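Local coordinates for toll-like receptor 6, Variable lymphocyte receptor B (Mus musculus, PDB 3A79), which probably recognises microbial lipopeptides together with TLR2 as an innate immune receptor, here as an ectodomain fused to part of a hagfish lymphocyte receptor, at residues L171-L176 and T196-L201; T302-L307 and M331-L336; A323-F328 and I344-P349. One frame throughout, in Å; residues are numbered along the deposited sequence.

How the interactions relate
All three contacts lie in the TLR6 part of the fusion, a leucine-rich-repeat solenoid. Interactions 1 and 2 each join two successive strands of its parallel ladder, and their centres are about 25 Å apart. Interaction 1 is complete along the chain before interaction 2 opens. Interactions 2 and 3 alternate in the sequence, because helix 321-329 lies between strands 306-314 and 335-339. Their centres are about 15 Å apart and they touch through Phe-328, which packs on Leu-307 and Leu-336. Interaction 3 is about 35 Å from interaction 1, centre to centre. Interactions 1 and 2 thus tie neighbouring turns of the solenoid, and interaction 3 packs helix 321-329 on the loop 344-349, which also meets the other protein chain.

Interaction 1: L171-L176 and T196-L201; sequences LSCILL and TTVLHL
Ser-172 and Val-198 open a parallel strand pairing in which residues 173-176 run beside 198-201, the axes 4.9 Å apart and only 11° from parallel. Four backbone hydrogen bonds alternate across the gap. Ser-172 O receives Val-198 N at 2.9 Å, Ile-174 O receives His-200 N at 3.0 Å, and His-200 O receives Leu-176 N at 2.9 Å. The fourth, from Ile-174 N to Val-198 O, is less certain because the placing of that oxygen is in doubt. Apolar packing fills the buried face. Ile-174 presses CG2 on Leu-199 CD1 at 3.8 Å, while its CG1 and CD1 run across Thr-196 OG1, a hydroxyl bonded to Pro-194 O. Leu-176 and Leu-201 lie alongside each other and point the same way, CB of the first 3.7 Å from CD2 of the second. On the face of Cys-173, Leu-175, Val-198 and His-200, Leu-175 CD1 stands over the His-200 imidazole, 4.0 Å from its centroid, a CH-pi contact. With CG anti to the backbone N (chi1 173°), a chi2 of 68° swings CD1 over the ring. Cys-173 SG and Val-198 CG1 touch more loosely beside them. Inward aliphatic residues alternating with outward ones along the strand fit the LxxLxLxxN pattern of a leucine-rich repeat. Strand 150-154 continues the ladder beyond Leu-175 through Leu-151 and Leu-153, and strand 222-229 does so beyond His-200, while Leu-191 and Ile-193 of strand 190-196 cover the leucine face.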
ATOM      1  N   LEU B 171     -45.583   3.246 -16.972  1.00 75.98           N
ATOM      2  CA  LEU B 171     -44.353   4.002 -16.885  1.00 75.01           C
ATOM      3  C   LEU B 171     -43.198   3.192 -16.302  1.00 79.69           C
ATOM      4  O   LEU B 171     -43.403   2.311 -15.459  1.00 75.13           O
ATOM      5  CB  LEU B 171     -44.581   5.249 -16.036  1.00 72.92           C
ATOM      6  CG  LEU B 171     -45.449   6.339 -16.651  1.00 75.45           C
ATOM      7  CD1 LEU B 171     -45.773   7.355 -15.586  1.00 76.11           C
ATOM      8  CD2 LEU B 171     -44.745   6.991 -17.837  1.00 79.80           C
ATOM      9  N   SER B 172     -41.984   3.520 -16.751  1.00 74.89           N
ATOM     10  CA  SER B 172     -40.760   2.905 -16.246  1.00 69.32           C
ATOM     11  C   SER B 172     -39.865   3.892 -15.491  1.00 75.74           C
ATOM     12  O   SER B 172     -39.245   3.532 -14.483  1.00 73.16           O
ATOM     13  CB  SER B 172     -39.985   2.240 -17.376  1.00 66.77           C
ATOM     14  OG  SER B 172     -40.381   0.893 -17.519  1.00 76.29           O
ATOM     15  N   CYS B 173     -39.786   5.131 -15.973  1.00 69.82           N
ATOM     16  CA  CYS B 173     -39.112   6.162 -15.193  1.00 62.26           C
ATOM     17  C   CYS B 173     -39.896   7.460 -15.134  1.00 61.06           C
ATOM     18  O   CYS B 173     -40.372   7.962 -16.150  1.00 63.63           O
ATOM     19  CB  CYS B 173     -37.680   6.428 -15.685  1.00 56.57           C
ATOM     20  SG  CYS B 173     -36.660   7.364 -14.471  1.00 76.98           S
ATOM     21  N   ILE B 174     -40.038   7.973 -13.916  1.00 59.56           N
ATOM     22  CA  ILE B 174     -40.484   9.334 -13.673  1.00 59.78           C
ATOM     23  C   ILE B 174     -39.315  10.091 -13.068  1.00 63.70           C
ATOM     24  O   ILE B 174     -38.916   9.857 -11.927  1.00 64.53           O
ATOM     25  CB  ILE B 174     -41.706   9.397 -12.721  1.00 56.94           C
ATOM     26  CG1 ILE B 174     -42.919   8.742 -13.382  1.00 61.46           C
ATOM     27  CG2 ILE B 174     -42.032  10.845 -12.345  1.00 46.73           C
ATOM     28  CD1 ILE B 174     -44.230   9.227 -12.848  1.00 63.57           C
ATOM     29  N   LEU B 175     -38.732  10.974 -13.860  1.00 67.45           N
ATOM     30  CA  LEU B 175     -37.678  11.827 -13.362  1.00 67.13           C
ATOM     31  C   LEU B 175     -38.323  13.151 -12.994  1.00 71.67           C
ATOM     32  O   LEU B 175     -39.029  13.745 -13.803  1.00 77.26           O
ATOM     33  CB  LEU B 175     -36.585  12.022 -14.416  1.00 54.33           C
ATOM     34  CG  LEU B 175     -35.563  13.056 -13.955  1.00 47.70           C
ATOM     35  CD1 LEU B 175     -34.764  12.525 -12.784  1.00 50.02           C
ATOM     36  CD2 LEU B 175     -34.662  13.467 -15.062  1.00 48.68           C
ATOM     37  N   LEU B 176     -38.089  13.603 -11.767  1.00 65.06           N
ATOM     38  CA  LEU B 176     -38.726  14.813 -11.259  1.00 54.66           C
ATOM     39  C   LEU B 176     -37.752  15.654 -10.450  1.00 61.26           C
ATOM     40  O   LEU B 176     -37.090  15.153  -9.540  1.00 58.99           O
ATOM     41  CB  LEU B 176     -39.903  14.418 -10.387  1.00 55.49           C
ATOM     42  CG  LEU B 176     -40.753  15.479  -9.713  1.00 61.53           C
ATOM     43  CD1 LEU B 176     -41.123  16.594 -10.681  1.00 69.20           C
ATOM     44  CD2 LEU B 176     -41.992  14.777  -9.176  1.00 60.32           C
ATOM     45  N   THR B 196     -44.870   3.775 -11.011  1.00 84.44           N
ATOM     46  CA  THR B 196     -43.666   3.747 -11.842  1.00 81.02           C
ATOM     47  C   THR B 196     -42.759   2.654 -11.348  1.00 74.38           C
ATOM     48  O   THR B 196     -42.726   2.372 -10.155  1.00 78.86           O
ATOM     49  CB  THR B 196     -42.843   5.032 -11.716  1.00 87.18           C
ATOM     50  OG1 THR B 196     -43.709   6.165 -11.608  1.00109.18           O
ATOM     51  CG2 THR B 196     -41.973   5.200 -12.923  1.00 86.11           C
ATOM     52  N   THR B 197     -42.006   2.043 -12.250  1.00 65.63           N
ATOM     53  CA  THR B 197     -40.906   1.198 -11.805  1.00 69.94           C
ATOM     54  C   THR B 197     -39.873   2.029 -11.014  1.00 71.80           C
ATOM     55  O   THR B 197     -39.553   1.722  -9.857  1.00 71.68           O
ATOM     56  CB  THR B 197     -40.225   0.467 -12.970  1.00 62.04           C
ATOM     57  OG1 THR B 197     -41.166  -0.418 -13.584  1.00 62.86           O
ATOM     58  CG2 THR B 197     -39.030  -0.339 -12.459  1.00 46.09           C
ATOM     59  N   VAL B 198     -39.369   3.093 -11.626  1.00 60.59           N
ATOM     60  CA  VAL B 198     -38.392   3.935 -10.953  1.00 61.38           C
ATOM     61  C   VAL B 198     -38.931   5.338 -10.699  1.00 70.32           C
ATOM     62  O   VAL B 198     -39.589   5.923 -11.555  1.00 79.38           O
ATOM     63  CB  VAL B 198     -37.085   4.019 -11.768  1.00 61.10           C
ATOM     64  CG1 VAL B 198     -36.083   4.932 -11.095  1.00 51.81           C
ATOM     65  CG2 VAL B 198     -36.494   2.631 -11.963  1.00 58.99           C
ATOM     66  N   LEU B 199     -38.673   5.866  -9.508  1.00 67.44           N
ATOM     67  CA  LEU B 199     -38.915   7.278  -9.245  1.00 67.27           C
ATOM     68  C   LEU B 199     -37.612   7.947  -8.867  1.00 65.85           C
ATOM     69  O   LEU B 199     -37.027   7.624  -7.839  1.00 70.76           O
ATOM     70  CB  LEU B 199     -39.921   7.479  -8.120  1.00 69.60           C
ATOM     71  CG  LEU B 199     -40.159   8.958  -7.811  1.00 66.91           C
ATOM     72  CD1 LEU B 199     -40.523   9.715  -9.070  1.00 68.45           C
ATOM     73  CD2 LEU B 199     -41.243   9.102  -6.797  1.00 73.79           C
ATOM     74  N   HIS B 200     -37.160   8.877  -9.701  1.00 65.61           N
ATOM     75  CA  HIS B 200     -35.914   9.592  -9.451  1.00 65.24           C
ATOM     76  C   HIS B 200     -36.203  11.055  -9.155  1.00 70.01           C
ATOM     77  O   HIS B 200     -36.799  11.771  -9.973  1.00 71.35           O
ATOM     78  CB  HIS B 200     -34.981   9.487 -10.657  1.00 70.25           C
ATOM     79  CG  HIS B 200     -33.595   9.994 -10.399  1.00 74.80           C
ATOM     80  ND1 HIS B 200     -33.275  10.769  -9.304  1.00 82.88           N
ATOM     81  CD2 HIS B 200     -32.450   9.856 -11.108  1.00 56.35           C
ATOM     82  CE1 HIS B 200     -31.990  11.071  -9.338  1.00 66.74           C
ATOM     83  NE2 HIS B 200     -31.466  10.528 -10.423  1.00 52.65           N
ATOM     84  N   LEU B 201     -35.774  11.492  -7.977  1.00 57.36           N
ATOM     85  CA  LEU B 201     -36.011  12.855  -7.538  1.00 55.76           C
ATOM     86  C   LEU B 201     -34.689  13.603  -7.378  1.00 56.32           C
ATOM     87  O   LEU B 201     -33.774  13.132  -6.706  1.00 51.23           O
ATOM     88  CB  LEU B 201     -36.793  12.852  -6.223  1.00 52.24           C
ATOM     89  CG  LEU B 201     -38.103  12.074  -6.292  1.00 56.14           C
ATOM     90  CD1 LEU B 201     -38.645  11.799  -4.907  1.00 57.11           C
ATOM     91  CD2 LEU B 201     -39.104  12.840  -7.128  1.00 61.63           C
TER

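Interaction 2: T302-L307 and M331-L336; sequences TALKSL and MNIKML
Leu-307 fits a hollow walled by Met-331, Ile-333 and Leu-336. Its CD2 meets Met-331 CE at 3.7 Å, the two side chains crossing at about a right angle. Its CB takes Leu-336 CD1 at 3.7 Å and Ile-333 CD1 at 3.9 Å, the two leucines lying abreast and pointing the same way. Ile-333 offers two branches: CG1, set between the backbone N and the carbonyl carbon (chi1 56°), sends CD1 to Leu-307, while CG2 beds on Leu-304 CB at 3.5 Å. Further out, the Thr-302 methyl CG2 rests against Asn-332 OD1, the amide oxygen that is also held by Trp-274 NE1. Thr-302 OG1 takes the N-H of Leu-304 at 2.9 Å in an ST turn and bonds Trp-274 O. With an alanine here, that Leu-304 N-H and the Trp-274 carbonyl would probably both lose their partner, and the flank of Asn-332 would lose its methyl cover. The backbones join in parallel register: Lys-305 O accepts Met-335 N at 3.0 Å, plus a weak bond from Lys-334 N, and Met-335 O accepts Leu-307 N at 3.0 Å. Met-335 CB meets Ser-306 CB on the opposite face from Leu-307 and Leu-336. Consecutive strands 306-314 and 335-339 of the TLR6 leucine-rich-repeat solenoid thus pair with their leucines turned inward. Strand 278-288 flanks residues 305-307 through Glu-279 and Leu-281, strand 357-359 receives Met-335 and Leu-336 on Phe-357 and Leu-358, and Phe-270 of helix 263-273 covers Leu-307 and Met-331.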
ATOM      1  N   THR B 302     -35.339  -7.174   9.765  1.00 65.15           N
ATOM      2  CA  THR B 302     -35.420  -6.192   8.688  1.00 70.57           C
ATOM      3  C   THR B 302     -35.659  -6.854   7.340  1.00 76.20           C
ATOM      4  O   THR B 302     -35.350  -8.024   7.157  1.00 85.83           O
ATOM      5  CB  THR B 302     -34.131  -5.358   8.595  1.00 68.33           C
ATOM      6  OG1 THR B 302     -34.176  -4.524   7.429  1.00 68.03           O
ATOM      7  CG2 THR B 302     -32.920  -6.271   8.501  1.00 66.67           C
ATOM      8  N   ALA B 303     -36.212  -6.100   6.398  1.00 69.19           N
ATOM      9  CA  ALA B 303     -36.382  -6.604   5.045  1.00 69.34           C
ATOM     10  C   ALA B 303     -35.075  -6.509   4.243  1.00 72.10           C
ATOM     11  O   ALA B 303     -34.888  -7.219   3.245  1.00 72.63           O
ATOM     12  CB  ALA B 303     -37.502  -5.860   4.342  1.00 64.95           C
ATOM     13  N   LEU B 304     -34.177  -5.634   4.698  1.00 60.50           N
ATOM     14  CA  LEU B 304     -32.898  -5.408   4.042  1.00 57.91           C
ATOM     15  C   LEU B 304     -32.126  -6.674   3.712  1.00 65.12           C
ATOM     16  O   LEU B 304     -31.792  -7.471   4.587  1.00 69.64           O
ATOM     17  CB  LEU B 304     -32.009  -4.515   4.901  1.00 60.63           C
ATOM     18  CG  LEU B 304     -31.920  -3.045   4.514  1.00 68.38           C
ATOM     19  CD1 LEU B 304     -30.641  -2.465   5.065  1.00 77.71           C
ATOM     20  CD2 LEU B 304     -31.951  -2.882   3.015  1.00 64.09           C
ATOM     21  N   LYS B 305     -31.817  -6.836   2.438  1.00 70.44           N
ATOM     22  CA  LYS B 305     -30.919  -7.890   2.010  1.00 76.86           C
ATOM     23  C   LYS B 305     -29.516  -7.322   1.807  1.00 76.49           C
ATOM     24  O   LYS B 305     -28.527  -8.025   2.024  1.00 75.94           O
ATOM     25  CB  LYS B 305     -31.435  -8.535   0.723  1.00 84.56           C
ATOM     26  CG  LYS B 305     -30.547  -9.629   0.153  1.00 94.95           C
ATOM     27  CD  LYS B 305     -31.272 -10.367  -0.974  1.00102.90           C
ATOM     28  CE  LYS B 305     -30.355 -11.315  -1.745  1.00 92.78           C
ATOM     29  NZ  LYS B 305     -31.078 -11.894  -2.910  1.00 84.43           N
ATOM     30  N   SER B 306     -29.432  -6.045   1.423  1.00 69.85           N
ATOM     31  CA  SER B 306     -28.159  -5.475   0.971  1.00 71.77           C
ATOM     32  C   SER B 306     -27.944  -3.989   1.203  1.00 64.06           C
ATOM     33  O   SER B 306     -28.649  -3.165   0.638  1.00 72.77           O
ATOM     34  CB  SER B 306     -27.964  -5.731  -0.530  1.00 72.81           C
ATOM     35  OG  SER B 306     -27.275  -4.642  -1.133  1.00 66.25           O
ATOM     36  N   LEU B 307     -26.926  -3.654   1.989  1.00 56.72           N
ATOM     37  CA  LEU B 307     -26.389  -2.296   2.007  1.00 50.50           C
ATOM     38  C   LEU B 307     -25.193  -2.204   1.063  1.00 59.76           C
ATOM     39  O   LEU B 307     -24.351  -3.102   1.006  1.00 66.27           O
ATOM     40  CB  LEU B 307     -25.970  -1.885   3.413  1.00 55.54           C
ATOM     41  CG  LEU B 307     -25.598  -0.411   3.536  1.00 61.13           C
ATOM     42  CD1 LEU B 307     -26.725   0.443   2.999  1.00 59.56           C
ATOM     43  CD2 LEU B 307     -25.305  -0.069   4.985  1.00 62.60           C
ATOM     44  N   MET B 331     -24.528  -5.100  11.750  1.00 67.59           N
ATOM     45  CA  MET B 331     -25.721  -5.131  10.897  1.00 71.82           C
ATOM     46  C   MET B 331     -26.142  -6.563  10.629  1.00 76.30           C
ATOM     47  O   MET B 331     -25.293  -7.440  10.440  1.00 83.51           O
ATOM     48  CB  MET B 331     -25.504  -4.398   9.568  1.00 66.47           C
ATOM     49  CG  MET B 331     -25.476  -2.886   9.684  1.00 62.57           C
ATOM     50  SD  MET B 331     -25.250  -2.032   8.111  1.00 66.52           S
ATOM     51  CE  MET B 331     -25.843  -0.415   8.603  1.00 50.10           C
ATOM     52  N   ASN B 332     -27.454  -6.793  10.618  1.00 71.99           N
ATOM     53  CA  ASN B 332     -28.001  -8.136  10.440  1.00 69.70           C
ATOM     54  C   ASN B 332     -28.605  -8.368   9.060  1.00 67.74           C
ATOM     55  O   ASN B 332     -29.731  -8.856   8.930  1.00 61.91           O
ATOM     56  CB  ASN B 332     -29.013  -8.475  11.534  1.00 65.75           C
ATOM     57  CG  ASN B 332     -30.220  -7.552  11.526  1.00 69.99           C
ATOM     58  OD1 ASN B 332     -30.171  -6.454  10.972  1.00 75.77           O
ATOM     59  ND2 ASN B 332     -31.312  -7.994  12.152  1.00 58.74           N
ATOM     60  N   ILE B 333     -27.833  -8.025   8.036  1.00 63.74           N
ATOM     61  CA  ILE B 333     -28.227  -8.255   6.659  1.00 69.77           C
ATOM     62  C   ILE B 333     -27.304  -9.311   6.049  1.00 76.06           C
ATOM     63  O   ILE B 333     -26.318  -9.693   6.668  1.00 82.61           O
ATOM     64  CB  ILE B 333     -28.152  -6.951   5.871  1.00 67.95           C
ATOM     65  CG1 ILE B 333     -26.744  -6.358   5.973  1.00 64.38           C
ATOM     66  CG2 ILE B 333     -29.179  -5.964   6.404  1.00 62.00           C
ATOM     67  CD1 ILE B 333     -26.694  -4.856   5.776  1.00 63.77           C
ATOM     68  N   LYS B 334     -27.629  -9.792   4.851  1.00 74.75           N
ATOM     69  CA  LYS B 334     -26.811 -10.805   4.181  1.00 63.90           C
ATOM     70  C   LYS B 334     -25.640 -10.223   3.392  1.00 70.12           C
ATOM     71  O   LYS B 334     -24.578 -10.834   3.316  1.00 72.03           O
ATOM     72  CB  LYS B 334     -27.661 -11.710   3.279  1.00 61.07           C
ATOM     73  CG  LYS B 334     -28.293 -12.874   4.047  1.00 78.85           C
ATOM     74  CD  LYS B 334     -29.211 -13.742   3.189  1.00 85.59           C
ATOM     75  CE  LYS B 334     -30.212 -14.493   4.077  1.00 86.83           C
ATOM     76  NZ  LYS B 334     -31.418 -15.000   3.345  1.00 87.44           N
ATOM     77  N   MET B 335     -25.824  -9.044   2.807  1.00 68.72           N
ATOM     78  CA  MET B 335     -24.764  -8.455   1.999  1.00 66.42           C
ATOM     79  C   MET B 335     -24.410  -7.025   2.378  1.00 68.54           C
ATOM     80  O   MET B 335     -25.275  -6.153   2.412  1.00 77.11           O
ATOM     81  CB  MET B 335     -25.139  -8.507   0.527  1.00 69.84           C
ATOM     82  CG  MET B 335     -25.639  -9.848   0.074  1.00 70.02           C
ATOM     83  SD  MET B 335     -26.445  -9.662  -1.512  1.00 75.23           S
ATOM     84  CE  MET B 335     -25.054  -9.064  -2.484  1.00 74.85           C
ATOM     85  N   LEU B 336     -23.125  -6.801   2.654  1.00 65.49           N
ATOM     86  CA  LEU B 336     -22.589  -5.470   2.906  1.00 59.37           C
ATOM     87  C   LEU B 336     -21.426  -5.197   1.970  1.00 67.00           C
ATOM     88  O   LEU B 336     -20.446  -5.934   1.982  1.00 67.78           O
ATOM     89  CB  LEU B 336     -22.097  -5.343   4.343  1.00 53.07           C
ATOM     90  CG  LEU B 336     -21.515  -3.968   4.679  1.00 61.45           C
ATOM     91  CD1 LEU B 336     -22.552  -2.880   4.459  1.00 60.51           C
ATOM     92  CD2 LEU B 336     -20.996  -3.920   6.103  1.00 64.01           C
TER

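Interaction 3: A323-F328 and I344-P349; sequences ALYSVF and IHMVCP
Tyr-325 reaches from helix 321-329 into the loop 344-349 and carries nearly all of the contact. The polar part is a single hydrogen bond: Ile-344 N gives its hydrogen to Tyr-325 OH at 3.1 Å, almost straight at 163°. The ring is also met by a carbonyl. His-345 O stands 3.4 Å above the plane of the Tyr-325 ring, so this oxygen covers one face at the ring centre. The rest is apolar. Val-347 CG2 packs on Tyr-325 CB at 3.9 Å, near the root of the side chain. Bends at chi2 (56°) and chi3 fold Met-346 back, placing CE 4.0 Å from Tyr-325 CD2, while its SD lies loosely against Phe-328 CB. Helix 321-329 thereby packs on an irregular loop of the leucine-rich-repeat solenoid, beside the surface that meets the other protein chain. Farther along the loop, Cys-348 is tied to Cys-373 by a disulfide, and His-345 stacks on an aromatic ring of the other protein chain, probably TLR2. The hydroxyl of buried Tyr-325 thus has a backbone partner at the far end of the ring, and the aliphatic groups of Val-347 and Met-346 meet the end nearer the helix, which together would limit how far Tyr-325 can turn.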
ATOM      1  N   ALA B 323     -17.017   3.835  17.057  1.00 75.88           N
ATOM      2  CA  ALA B 323     -18.272   4.572  16.895  1.00 68.78           C
ATOM      3  C   ALA B 323     -18.782   4.560  15.469  1.00 64.98           C
ATOM      4  O   ALA B 323     -19.988   4.658  15.232  1.00 73.13           O
ATOM      5  CB  ALA B 323     -18.111   6.005  17.377  1.00 59.70           C
ATOM      6  N   LEU B 324     -17.852   4.449  14.528  1.00 61.50           N
ATOM      7  CA  LEU B 324     -18.175   4.444  13.112  1.00 56.26           C
ATOM      8  C   LEU B 324     -18.293   3.014  12.596  1.00 61.08           C
ATOM      9  O   LEU B 324     -19.305   2.669  12.003  1.00 70.38           O
ATOM     10  CB  LEU B 324     -17.126   5.238  12.321  1.00 63.14           C
ATOM     11  CG  LEU B 324     -17.052   5.069  10.795  1.00 67.59           C
ATOM     12  CD1 LEU B 324     -18.196   5.773  10.088  1.00 76.54           C
ATOM     13  CD2 LEU B 324     -15.739   5.590  10.279  1.00 46.84           C
ATOM     14  N   TYR B 325     -17.282   2.177  12.832  1.00 60.08           N
ATOM     15  CA  TYR B 325     -17.270   0.837  12.229  1.00 71.81           C
ATOM     16  C   TYR B 325     -18.299  -0.143  12.813  1.00 73.56           C
ATOM     17  O   TYR B 325     -18.774  -1.050  12.122  1.00 68.85           O
ATOM     18  CB  TYR B 325     -15.870   0.199  12.248  1.00 69.98           C
ATOM     19  CG  TYR B 325     -14.819   0.954  11.460  1.00 67.64           C
ATOM     20  CD1 TYR B 325     -13.534   1.113  11.961  1.00 64.47           C
ATOM     21  CD2 TYR B 325     -15.110   1.512  10.225  1.00 65.20           C
ATOM     22  CE1 TYR B 325     -12.570   1.803  11.256  1.00 59.35           C
ATOM     23  CE2 TYR B 325     -14.147   2.206   9.508  1.00 61.39           C
ATOM     24  CZ  TYR B 325     -12.878   2.349  10.032  1.00 59.84           C
ATOM     25  OH  TYR B 325     -11.911   3.047   9.337  1.00 57.04           O
ATOM     26  N   SER B 326     -18.653   0.026  14.078  1.00 72.32           N
ATOM     27  CA  SER B 326     -19.579  -0.923  14.688  1.00 74.02           C
ATOM     28  C   SER B 326     -20.989  -0.787  14.093  1.00 76.77           C
ATOM     29  O   SER B 326     -21.698  -1.778  13.913  1.00 68.45           O
ATOM     30  CB  SER B 326     -19.584  -0.769  16.203  1.00 60.79           C
ATOM     31  OG  SER B 326     -19.978   0.545  16.539  1.00 73.29           O
ATOM     32  N   VAL B 327     -21.376   0.444  13.774  1.00 78.38           N
ATOM     33  CA  VAL B 327     -22.647   0.723  13.108  1.00 68.22           C
ATOM     34  C   VAL B 327     -22.882  -0.153  11.873  1.00 67.08           C
ATOM     35  O   VAL B 327     -24.025  -0.458  11.540  1.00 65.31           O
ATOM     36  CB  VAL B 327     -22.731   2.210  12.725  1.00 64.24           C
ATOM     37  CG1 VAL B 327     -23.832   2.460  11.708  1.00 55.07           C
ATOM     38  CG2 VAL B 327     -22.924   3.055  13.974  1.00 69.48           C
ATOM     39  N   PHE B 328     -21.805  -0.556  11.200  1.00 65.55           N
ATOM     40  CA  PHE B 328     -21.897  -1.497  10.080  1.00 57.34           C
ATOM     41  C   PHE B 328     -21.657  -2.938  10.519  1.00 58.03           C
ATOM     42  O   PHE B 328     -22.329  -3.849  10.061  1.00 50.34           O
ATOM     43  CB  PHE B 328     -20.889  -1.158   8.979  1.00 57.55           C
ATOM     44  CG  PHE B 328     -21.045   0.209   8.416  1.00 57.62           C
ATOM     45  CD1 PHE B 328     -20.176   1.223   8.785  1.00 55.01           C
ATOM     46  CD2 PHE B 328     -22.058   0.490   7.520  1.00 54.04           C
ATOM     47  CE1 PHE B 328     -20.320   2.494   8.271  1.00 52.04           C
ATOM     48  CE2 PHE B 328     -22.204   1.761   7.003  1.00 54.31           C
ATOM     49  CZ  PHE B 328     -21.333   2.765   7.382  1.00 50.16           C
ATOM     50  N   ILE B 344      -9.835   2.360   7.094  1.00 72.98           N
ATOM     51  CA  ILE B 344      -8.581   1.647   7.320  1.00 58.04           C
ATOM     52  C   ILE B 344      -8.796   0.239   7.873  1.00 60.08           C
ATOM     53  O   ILE B 344      -7.834  -0.513   8.081  1.00 58.80           O
ATOM     54  CB  ILE B 344      -7.698   2.406   8.312  1.00 49.08           C
ATOM     55  CG1 ILE B 344      -8.445   2.603   9.625  1.00 54.58           C
ATOM     56  CG2 ILE B 344      -7.297   3.750   7.758  1.00 46.52           C
ATOM     57  CD1 ILE B 344      -7.627   3.317  10.682  1.00 61.16           C
ATOM     58  N   HIS B 345     -10.058  -0.118   8.100  1.00 62.49           N
ATOM     59  CA  HIS B 345     -10.391  -1.315   8.866  1.00 55.11           C
ATOM     60  C   HIS B 345     -11.883  -1.636   8.871  1.00 66.25           C
ATOM     61  O   HIS B 345     -12.716  -0.808   8.498  1.00 80.05           O
ATOM     62  CB  HIS B 345      -9.929  -1.130  10.314  1.00 43.59           C
ATOM     63  CG  HIS B 345      -9.772  -2.415  11.065  1.00 53.21           C
ATOM     64  ND1 HIS B 345      -8.727  -3.283  10.839  1.00 61.10           N
ATOM     65  CD2 HIS B 345     -10.527  -2.982  12.034  1.00 50.59           C
ATOM     66  CE1 HIS B 345      -8.843  -4.327  11.638  1.00 50.71           C
ATOM     67  NE2 HIS B 345      -9.930  -4.171  12.370  1.00 46.78           N
ATOM     68  N   MET B 346     -12.211  -2.853   9.292  1.00 56.92           N
ATOM     69  CA  MET B 346     -13.583  -3.204   9.641  1.00 58.46           C
ATOM     70  C   MET B 346     -13.545  -4.088  10.876  1.00 70.76           C
ATOM     71  O   MET B 346     -12.725  -5.006  10.977  1.00 81.63           O
ATOM     72  CB  MET B 346     -14.315  -3.895   8.485  1.00 54.30           C
ATOM     73  CG  MET B 346     -15.755  -4.318   8.787  1.00 55.69           C
ATOM     74  SD  MET B 346     -16.830  -2.982   9.358  1.00 59.36           S
ATOM     75  CE  MET B 346     -16.500  -1.682   8.159  1.00 30.20           C
ATOM     76  N   VAL B 347     -14.421  -3.779  11.824  1.00 65.70           N
ATOM     77  CA  VAL B 347     -14.493  -4.488  13.092  1.00 60.02           C
ATOM     78  C   VAL B 347     -15.101  -5.874  12.900  1.00 56.51           C
ATOM     79  O   VAL B 347     -15.913  -6.078  12.006  1.00 62.45           O
ATOM     80  CB  VAL B 347     -15.317  -3.667  14.107  1.00 59.51           C
ATOM     81  CG1 VAL B 347     -15.856  -4.536  15.200  1.00 67.37           C
ATOM     82  CG2 VAL B 347     -14.466  -2.560  14.686  1.00 63.37           C
ATOM     83  N   CYS B 348     -14.696  -6.835  13.721  1.00 52.37           N
ATOM     84  CA  CYS B 348     -15.342  -8.148  13.709  1.00 56.31           C
ATOM     85  C   CYS B 348     -16.712  -8.078  14.433  1.00 65.21           C
ATOM     86  O   CYS B 348     -16.834  -7.500  15.522  1.00 64.65           O
ATOM     87  CB  CYS B 348     -14.385  -9.220  14.286  1.00 39.27           C
ATOM     88  SG  CYS B 348     -15.028 -10.896  14.602  1.00143.77           S
ATOM     89  N   PRO B 349     -17.763  -8.623  13.802  1.00 59.58           N
ATOM     90  CA  PRO B 349     -19.080  -8.636  14.449  1.00 60.85           C
ATOM     91  C   PRO B 349     -18.994  -9.157  15.896  1.00 70.15           C
ATOM     92  O   PRO B 349     -18.294 -10.145  16.142  1.00 66.72           O
ATOM     93  CB  PRO B 349     -19.879  -9.610  13.580  1.00 53.14           C
ATOM     94  CG  PRO B 349     -19.184  -9.619  12.240  1.00 43.77           C
ATOM     95  CD  PRO B 349     -17.777  -9.201  12.442  1.00 46.15           C
TER